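Local coordinates for immunomodulatory active chitinase (Trichuris suis, PDB 6G9C), which probably binds and hydrolyses chitin as a family 18 glycosyl hydrolase, and displays immunomodulatory properties in inflammatory lung disease, at residues Y203-L208 against S259-P264; L212-L217 against Q267-L272. All blocks are in the same frame, centred on the assembly; numbering follows the deposited sequence.

Interaction 1 of 2, residues Y203-L208 against S259-P264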
ATOM      1  N   TYR A 203      14.716  32.844  -4.371  1.00 42.78           N
ATOM      2  CA  TYR A 203      14.144  31.897  -5.323  1.00 41.21           C
ATOM      3  C   TYR A 203      14.368  32.359  -6.754  1.00 44.13           C
ATOM      4  O   TYR A 203      13.902  33.437  -7.138  1.00 47.53           O
ATOM      5  CB  TYR A 203      12.650  31.732  -5.095  1.00 34.58           C
ATOM      6  CG  TYR A 203      12.224  31.260  -3.724  1.00 38.02           C
ATOM      7  CD1 TYR A 203      12.034  32.163  -2.678  1.00 38.98           C
ATOM      8  CD2 TYR A 203      11.961  29.912  -3.487  1.00 36.01           C
ATOM      9  CE1 TYR A 203      11.610  31.731  -1.426  1.00 34.65           C
ATOM     10  CE2 TYR A 203      11.527  29.474  -2.246  1.00 37.88           C
ATOM     11  CZ  TYR A 203      11.348  30.386  -1.216  1.00 32.20           C
ATOM     12  OH  TYR A 203      10.919  29.945   0.022  1.00 35.29           O
ATOM     13  N   ASP A 204      15.039  31.524  -7.549  1.00 38.52           N
ATOM     14  CA  ASP A 204      15.133  31.722  -8.997  1.00 40.96           C
ATOM     15  C   ASP A 204      13.860  31.127  -9.588  1.00 45.71           C
ATOM     16  O   ASP A 204      13.781  29.927  -9.875  1.00 39.18           O
ATOM     17  CB  ASP A 204      16.396  31.061  -9.552  1.00 41.63           C
ATOM     18  CG  ASP A 204      16.652  31.395 -11.019  1.00 46.02           C
ATOM     19  OD1 ASP A 204      15.669  31.546 -11.778  1.00 46.65           O
ATOM     20  OD2 ASP A 204      17.838  31.494 -11.419  1.00 46.92           O
ATOM     21  N   VAL A 205      12.840  31.966  -9.758  1.00 40.17           N
ATOM     22  CA  VAL A 205      11.485  31.460  -9.988  1.00 39.88           C
ATOM     23  C   VAL A 205      11.362  30.752 -11.339  1.00 45.73           C
ATOM     24  O   VAL A 205      10.815  29.637 -11.373  1.00 39.87           O
ATOM     25  CB  VAL A 205      10.435  32.576  -9.837  1.00 40.72           C
ATOM     26  CG1 VAL A 205       9.049  32.056 -10.195  1.00 43.47           C
ATOM     27  CG2 VAL A 205      10.435  33.098  -8.403  1.00 41.58           C
ATOM     28  N   PRO A 206      11.845  31.313 -12.460  1.00 45.08           N
ATOM     29  CA  PRO A 206      11.702  30.575 -13.731  1.00 48.66           C
ATOM     30  C   PRO A 206      12.482  29.273 -13.767  1.00 47.74           C
ATOM     31  O   PRO A 206      12.013  28.293 -14.361  1.00 46.10           O
ATOM     32  CB  PRO A 206      12.210  31.574 -14.780  1.00 44.83           C
ATOM     33  CG  PRO A 206      12.092  32.905 -14.124  1.00 47.08           C
ATOM     34  CD  PRO A 206      12.414  32.659 -12.695  1.00 37.42           C
ATOM     35  N   ALA A 207      13.659  29.226 -13.143  1.00 47.94           N
ATOM     36  CA  ALA A 207      14.423  27.984 -13.141  1.00 47.63           C
ATOM     37  C   ALA A 207      13.755  26.931 -12.266  1.00 41.35           C
ATOM     38  O   ALA A 207      13.710  25.748 -12.629  1.00 37.81           O
ATOM     39  CB  ALA A 207      15.852  28.247 -12.676  1.00 42.34           C
ATOM     40  N   LEU A 208      13.227  27.344 -11.110  1.00 34.63           N
ATOM     41  CA  LEU A 208      12.563  26.399 -10.216  1.00 38.32           C
ATOM     42  C   LEU A 208      11.289  25.829 -10.828  1.00 37.87           C
ATOM     43  O   LEU A 208      10.943  24.673 -10.558  1.00 35.92           O
ATOM     44  CB  LEU A 208      12.240  27.071  -8.885  1.00 36.69           C
ATOM     45  CG  LEU A 208      13.439  27.378  -7.994  1.00 40.72           C
ATOM     46  CD1 LEU A 208      12.979  28.289  -6.860  1.00 36.88           C
ATOM     47  CD2 LEU A 208      14.074  26.094  -7.468  1.00 34.15           C
ATOM     48  N   SER A 259       3.337  34.409  -9.989  1.00 42.28           N
ATOM     49  CA  SER A 259       3.017  34.386 -11.412  1.00 42.92           C
ATOM     50  C   SER A 259       3.852  35.407 -12.175  1.00 44.63           C
ATOM     51  O   SER A 259       4.477  35.079 -13.195  1.00 46.39           O
ATOM     52  CB  SER A 259       1.528  34.651 -11.617  1.00 47.01           C
ATOM     53  OG  SER A 259       1.169  34.562 -12.988  1.00 45.83           O
ATOM     54  N   ASP A 260       3.883  36.656 -11.690  1.00 39.97           N
ATOM     55  CA  ASP A 260       4.624  37.700 -12.398  1.00 49.42           C
ATOM     56  C   ASP A 260       6.108  37.367 -12.493  1.00 46.72           C
ATOM     57  O   ASP A 260       6.784  37.807 -13.429  1.00 49.90           O
ATOM     58  CB  ASP A 260       4.441  39.057 -11.708  1.00 48.48           C
ATOM     59  CG  ASP A 260       3.065  39.662 -11.940  1.00 55.12           C
ATOM     60  OD1 ASP A 260       2.395  39.298 -12.935  1.00 54.86           O
ATOM     61  OD2 ASP A 260       2.663  40.523 -11.126  1.00 56.52           O
ATOM     62  N   LYS A 261       6.626  36.587 -11.544  1.00 46.00           N
ATOM     63  CA  LYS A 261       8.034  36.219 -11.521  1.00 49.00           C
ATOM     64  C   LYS A 261       8.350  35.028 -12.413  1.00 51.33           C
ATOM     65  O   LYS A 261       9.529  34.716 -12.602  1.00 46.21           O
ATOM     66  CB  LYS A 261       8.469  35.917 -10.087  1.00 47.01           C
ATOM     67  CG  LYS A 261       8.459  37.141  -9.191  1.00 51.10           C
ATOM     68  CD  LYS A 261       9.746  37.918  -9.315  1.00 51.15           C
ATOM     69  CE  LYS A 261      10.912  37.145  -8.719  1.00 46.05           C
ATOM     70  NZ  LYS A 261      12.161  37.966  -8.757  1.00 46.17           N
ATOM     71  N   GLY A 262       7.341  34.344 -12.945  1.00 50.45           N
ATOM     72  CA  GLY A 262       7.595  33.329 -13.949  1.00 41.97           C
ATOM     73  C   GLY A 262       7.145  31.927 -13.598  1.00 44.71           C
ATOM     74  O   GLY A 262       7.470  30.984 -14.324  1.00 42.00           O
ATOM     75  N   MET A 263       6.393  31.766 -12.506  1.00 45.48           N
ATOM     76  CA  MET A 263       5.856  30.461 -12.145  1.00 37.80           C
ATOM     77  C   MET A 263       4.481  30.290 -12.773  1.00 41.41           C
ATOM     78  O   MET A 263       3.571  31.073 -12.464  1.00 42.29           O
ATOM     79  CB  MET A 263       5.768  30.305 -10.634  1.00 36.11           C
ATOM     80  CG  MET A 263       5.257  28.935 -10.164  1.00 38.07           C
ATOM     81  SD  MET A 263       6.399  27.584 -10.548  1.00 37.73           S
ATOM     82  CE  MET A 263       7.762  27.964  -9.446  1.00 34.87           C
ATOM     83  N   PRO A 264       4.289  29.314 -13.663  1.00 45.35           N
ATOM     84  CA  PRO A 264       2.968  29.124 -14.280  1.00 45.45           C
ATOM     85  C   PRO A 264       1.876  28.910 -13.233  1.00 40.82           C
ATOM     86  O   PRO A 264       2.080  28.247 -12.210  1.00 38.48           O
ATOM     87  CB  PRO A 264       3.166  27.886 -15.163  1.00 44.05           C
ATOM     88  CG  PRO A 264       4.663  27.857 -15.455  1.00 39.68           C
ATOM     89  CD  PRO A 264       5.305  28.393 -14.202  1.00 41.23           C
TER
HETATM   90  O   HOH W   1      14.359  36.231  -7.481  1.00 47.06           O

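Interaction 2 of 2, residues L212-L217 against Q267-L272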
ATOM      1  N   LEU A 212      10.383  21.815 -10.126  1.00 32.99           N
ATOM      2  CA  LEU A 212       9.389  21.465  -9.122  1.00 31.77           C
ATOM      3  C   LEU A 212       8.066  21.117  -9.789  1.00 28.93           C
ATOM      4  O   LEU A 212       7.623  21.801 -10.716  1.00 34.19           O
ATOM      5  CB  LEU A 212       9.177  22.616  -8.136  1.00 30.10           C
ATOM      6  CG  LEU A 212      10.397  22.979  -7.287  1.00 34.55           C
ATOM      7  CD1 LEU A 212      10.281  24.394  -6.705  1.00 31.12           C
ATOM      8  CD2 LEU A 212      10.608  21.933  -6.197  1.00 34.33           C
ATOM      9  N   ASP A 213       7.428  20.051  -9.305  1.00 30.86           N
ATOM     10  CA  ASP A 213       6.107  19.705  -9.818  1.00 33.19           C
ATOM     11  C   ASP A 213       5.102  20.821  -9.531  1.00 31.90           C
ATOM     12  O   ASP A 213       4.322  21.213 -10.409  1.00 33.35           O
ATOM     13  CB  ASP A 213       5.656  18.372  -9.219  1.00 33.00           C
ATOM     14  CG  ASP A 213       6.480  17.199  -9.745  1.00 35.13           C
ATOM     15  OD1 ASP A 213       6.653  17.098 -10.976  1.00 40.09           O
ATOM     16  OD2 ASP A 213       6.977  16.396  -8.929  1.00 37.11           O
ATOM     17  N   PHE A 214       5.105  21.348  -8.309  1.00 26.86           N
ATOM     18  CA  PHE A 214       4.351  22.565  -8.008  1.00 30.57           C
ATOM     19  C   PHE A 214       4.896  23.144  -6.709  1.00 27.78           C
ATOM     20  O   PHE A 214       5.732  22.527  -6.051  1.00 28.20           O
ATOM     21  CB  PHE A 214       2.826  22.314  -7.935  1.00 30.67           C
ATOM     22  CG  PHE A 214       2.393  21.182  -7.017  1.00 28.96           C
ATOM     23  CD1 PHE A 214       2.347  21.356  -5.638  1.00 27.70           C
ATOM     24  CD2 PHE A 214       1.966  19.970  -7.540  1.00 34.98           C
ATOM     25  CE1 PHE A 214       1.905  20.332  -4.791  1.00 29.83           C
ATOM     26  CE2 PHE A 214       1.519  18.938  -6.702  1.00 30.41           C
ATOM     27  CZ  PHE A 214       1.489  19.122  -5.320  1.00 28.54           C
ATOM     28  N   VAL A 215       4.433  24.349  -6.352  1.00 30.72           N
ATOM     29  CA  VAL A 215       4.842  24.994  -5.108  1.00 27.38           C
ATOM     30  C   VAL A 215       3.612  25.261  -4.249  1.00 26.31           C
ATOM     31  O   VAL A 215       2.570  25.703  -4.745  1.00 27.66           O
ATOM     32  CB  VAL A 215       5.643  26.294  -5.335  1.00 28.34           C
ATOM     33  CG1 VAL A 215       6.995  25.958  -5.982  1.00 29.32           C
ATOM     34  CG2 VAL A 215       4.853  27.326  -6.165  1.00 28.99           C
ATOM     35  N   ASN A 216       3.744  24.964  -2.962  1.00 24.35           N
ATOM     36  CA  ASN A 216       2.719  25.234  -1.953  1.00 22.65           C
ATOM     37  C   ASN A 216       2.981  26.646  -1.428  1.00 26.38           C
ATOM     38  O   ASN A 216       3.881  26.861  -0.612  1.00 26.00           O
ATOM     39  CB  ASN A 216       2.785  24.187  -0.845  1.00 22.47           C
ATOM     40  CG  ASN A 216       2.190  22.842  -1.274  1.00 28.79           C
ATOM     41  OD1 ASN A 216       1.438  22.774  -2.242  1.00 26.86           O
ATOM     42  ND2 ASN A 216       2.528  21.772  -0.549  1.00 27.55           N
ATOM     43  N   LEU A 217       2.226  27.616  -1.935  1.00 22.93           N
ATOM     44  CA  LEU A 217       2.390  29.009  -1.532  1.00 27.05           C
ATOM     45  C   LEU A 217       1.907  29.210  -0.100  1.00 23.99           C
ATOM     46  O   LEU A 217       0.731  28.967   0.213  1.00 26.15           O
ATOM     47  CB  LEU A 217       1.621  29.923  -2.486  1.00 27.26           C
ATOM     48  CG  LEU A 217       1.701  31.408  -2.136  1.00 32.56           C
ATOM     49  CD1 LEU A 217       3.133  31.947  -2.296  1.00 28.03           C
ATOM     50  CD2 LEU A 217       0.728  32.193  -2.990  1.00 36.99           C
ATOM     51  N   GLN A 267       1.033  25.699 -11.473  1.00 33.27           N
ATOM     52  CA  GLN A 267       2.000  25.224 -10.495  1.00 31.72           C
ATOM     53  C   GLN A 267       1.933  25.980  -9.171  1.00 33.30           C
ATOM     54  O   GLN A 267       2.670  25.639  -8.240  1.00 33.97           O
ATOM     55  CB  GLN A 267       3.421  25.315 -11.081  1.00 30.59           C
ATOM     56  CG  GLN A 267       3.708  24.212 -12.105  1.00 30.05           C
ATOM     57  CD  GLN A 267       5.063  24.367 -12.783  1.00 36.91           C
ATOM     58  OE1 GLN A 267       5.173  24.976 -13.847  1.00 41.58           O
ATOM     59  NE2 GLN A 267       6.098  23.801 -12.174  1.00 38.95           N
ATOM     60  N   ILE A 268       1.073  26.990  -9.053  1.00 32.12           N
ATOM     61  CA  ILE A 268       0.954  27.771  -7.826  1.00 29.86           C
ATOM     62  C   ILE A 268      -0.235  27.230  -7.044  1.00 32.76           C
ATOM     63  O   ILE A 268      -1.385  27.384  -7.472  1.00 31.45           O
ATOM     64  CB  ILE A 268       0.784  29.270  -8.115  1.00 33.69           C
ATOM     65  CG1 ILE A 268       1.996  29.817  -8.877  1.00 31.17           C
ATOM     66  CG2 ILE A 268       0.568  30.024  -6.797  1.00 33.36           C
ATOM     67  CD1 ILE A 268       1.746  31.178  -9.560  1.00 33.67           C
ATOM     68  N   ILE A 269       0.031  26.613  -5.895  1.00 28.66           N
ATOM     69  CA  ILE A 269      -1.015  26.031  -5.059  1.00 26.71           C
ATOM     70  C   ILE A 269      -1.241  26.950  -3.869  1.00 30.76           C
ATOM     71  O   ILE A 269      -0.305  27.234  -3.112  1.00 28.96           O
ATOM     72  CB  ILE A 269      -0.646  24.613  -4.594  1.00 24.06           C
ATOM     73  CG1 ILE A 269      -0.074  23.781  -5.758  1.00 27.23           C
ATOM     74  CG2 ILE A 269      -1.881  23.923  -3.965  1.00 21.42           C
ATOM     75  CD1 ILE A 269      -0.956  23.725  -7.017  1.00 29.63           C
ATOM     76  N   ILE A 270      -2.489  27.377  -3.674  1.00 30.43           N
ATOM     77  CA  ILE A 270      -2.813  28.422  -2.702  1.00 32.50           C
ATOM     78  C   ILE A 270      -2.993  27.807  -1.316  1.00 27.65           C
ATOM     79  O   ILE A 270      -3.835  26.923  -1.121  1.00 28.70           O
ATOM     80  CB  ILE A 270      -4.077  29.187  -3.119  1.00 31.99           C
ATOM     81  CG1 ILE A 270      -3.919  29.751  -4.536  1.00 37.04           C
ATOM     82  CG2 ILE A 270      -4.393  30.290  -2.090  1.00 31.45           C
ATOM     83  CD1 ILE A 270      -2.779  30.715  -4.686  1.00 42.03           C
ATOM     84  N   GLY A 271      -2.241  28.315  -0.343  1.00 26.38           N
ATOM     85  CA  GLY A 271      -2.321  27.786   1.009  1.00 25.05           C
ATOM     86  C   GLY A 271      -3.531  28.322   1.767  1.00 29.19           C
ATOM     87  O   GLY A 271      -3.860  29.508   1.709  1.00 27.21           O
ATOM     88  N   LEU A 272      -4.169  27.429   2.517  1.00 24.78           N
ATOM     89  CA  LEU A 272      -5.373  27.752   3.297  1.00 25.93           C
ATOM     90  C   LEU A 272      -5.124  27.361   4.749  1.00 24.69           C
ATOM     91  O   LEU A 272      -4.918  26.163   5.037  1.00 24.72           O
ATOM     92  CB  LEU A 272      -6.614  27.023   2.766  1.00 24.79           C
ATOM     93  CG  LEU A 272      -6.926  27.138   1.274  1.00 30.55           C
ATOM     94  CD1 LEU A 272      -8.082  26.221   0.936  1.00 27.93           C
ATOM     95  CD2 LEU A 272      -7.249  28.567   0.891  1.00 35.84           C
TER

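Interaction 1 of 2, residues Y203-L208 against S259-P264
Val205 lays its two methyls against the end of helix 251-261, one on the side chain of Lys261 and the other on the backbone beyond it. CG2 rests on Lys261 CB at 3.8 Å, the two side chains crossing at about a right angle. With chi1 at 175° Val205 CG1 lies opposite the backbone N, and this carries it to the start of the following loop, 3.5 Å from Met263 N. The same methyl packs on Met263 CB at 3.7 Å. Met263 then bends at its second and third torsions and turns back, so that CE reaches to within 4.0 Å of the carbonyl O of Val205. Next to the valine, the ring of Pro206 meets backbone: its CG is 3.5 Å from Lys261 O.

Close approach is possible here because Gly262 ends its helix in a Schellman motif, with a positive phi of 120°. Having no side chain, the glycine lets the backbones come near, and the CA atoms of Pro206 and Gly262 are only 4.9 Å apart. The partner helix begins at Asp204, its N-cap, whose OD1 accepts a weak bond from Ala207 N.

Lys261 bends its chain over Val205 and sends NZ to a salt bridge with Asp200. A water 3.1 Å from Lys261 NZ takes a second bond from the ammonium and can donate to Tyr203 O, 2.9 Å away. The contact thus ties the first turn of helix 205-211 to the C-terminal end of helix 251-261, while Leu208 leans on helix 160-181 and Met263 rests on Ile268 of strand 268-281.

Interaction 2 of 2, residues L212-L217 against Q267-L272
Ile269 can be followed outward from its backbone into the side chains of Phe214 and Asn216. CB sits 3.6 Å from Asn216 OD1, and from there CG2 runs alongside the asparagine, both side chains pointing the same way. CG1, placed opposite the carbonyl carbon by a chi1 of -45°, lies 3.4 Å from Phe214 CD1 and comes to the ring obliquely. Both CB and CG1 also lie against Val215 O. At the tip, CD1 folds back to 4.1 Å from Phe214 CB instead of continuing out over the ring. The ring itself is held edge-to-face with Tyr64, while Asn216 ND2 is bonded to Tyr38 OH.

Beneath these side chains the two backbones form a parallel pair. Val215 N gives an almost straight bond to Gln267 O, 2.9 Å long with an N-H...O angle of 174°. Val215 O then receives Ile269 N at 2.9 Å, and Leu217 N returns to Ile269 O at 2.8 Å. The short strand segments are twisted by 25°, as adjacent strands of a TIM barrel are, and this is the barrel of the family 18 fold: strand 214-218 also bonds to strand 187-193, and strand 268-281 to strand 364-368. Asn216 and Ile269 face the barrel interior, where both meet Phe366. Val215, Leu217, Ile268 and Ile270 turn the other way, toward the surrounding helices. There Leu217 and Ile270 lie side by side, CD2 to CD1 at 4.2 Å, and both touch Ser255 of helix 251-261.

Gln267 extends its side chain along the Leu212-Asp213 backbone leading into strand 214-218. Its CG passes 3.5 Å from Asp213 O, and NE2 is hydrogen-bonded to Ala209 O, while the carboxylate of Asp213 turns to Arg185 and Phe188 N.

How the interactions relate
The centres of interactions 1 and 2 lie 12 Å apart, the first among the outer helices and the second in the barrel wall. They touch through Ile268, whose CD1 lies against backbone atoms, 3.4 Å from Met263 O and 3.6 Å from Ser259 N, and through Met263 CE, 4.1 Å from Val215 CG1. The segments alternate along the chain, helix 205-211 leading to strand 214-218 and helix 251-261 to strand 268-281, so both contacts join the same two helix-strand units. In family 18 enzymes the catalytic acid follows the strand corresponding to 147-151, which here is separated from strand 214-218 by strand 187-193.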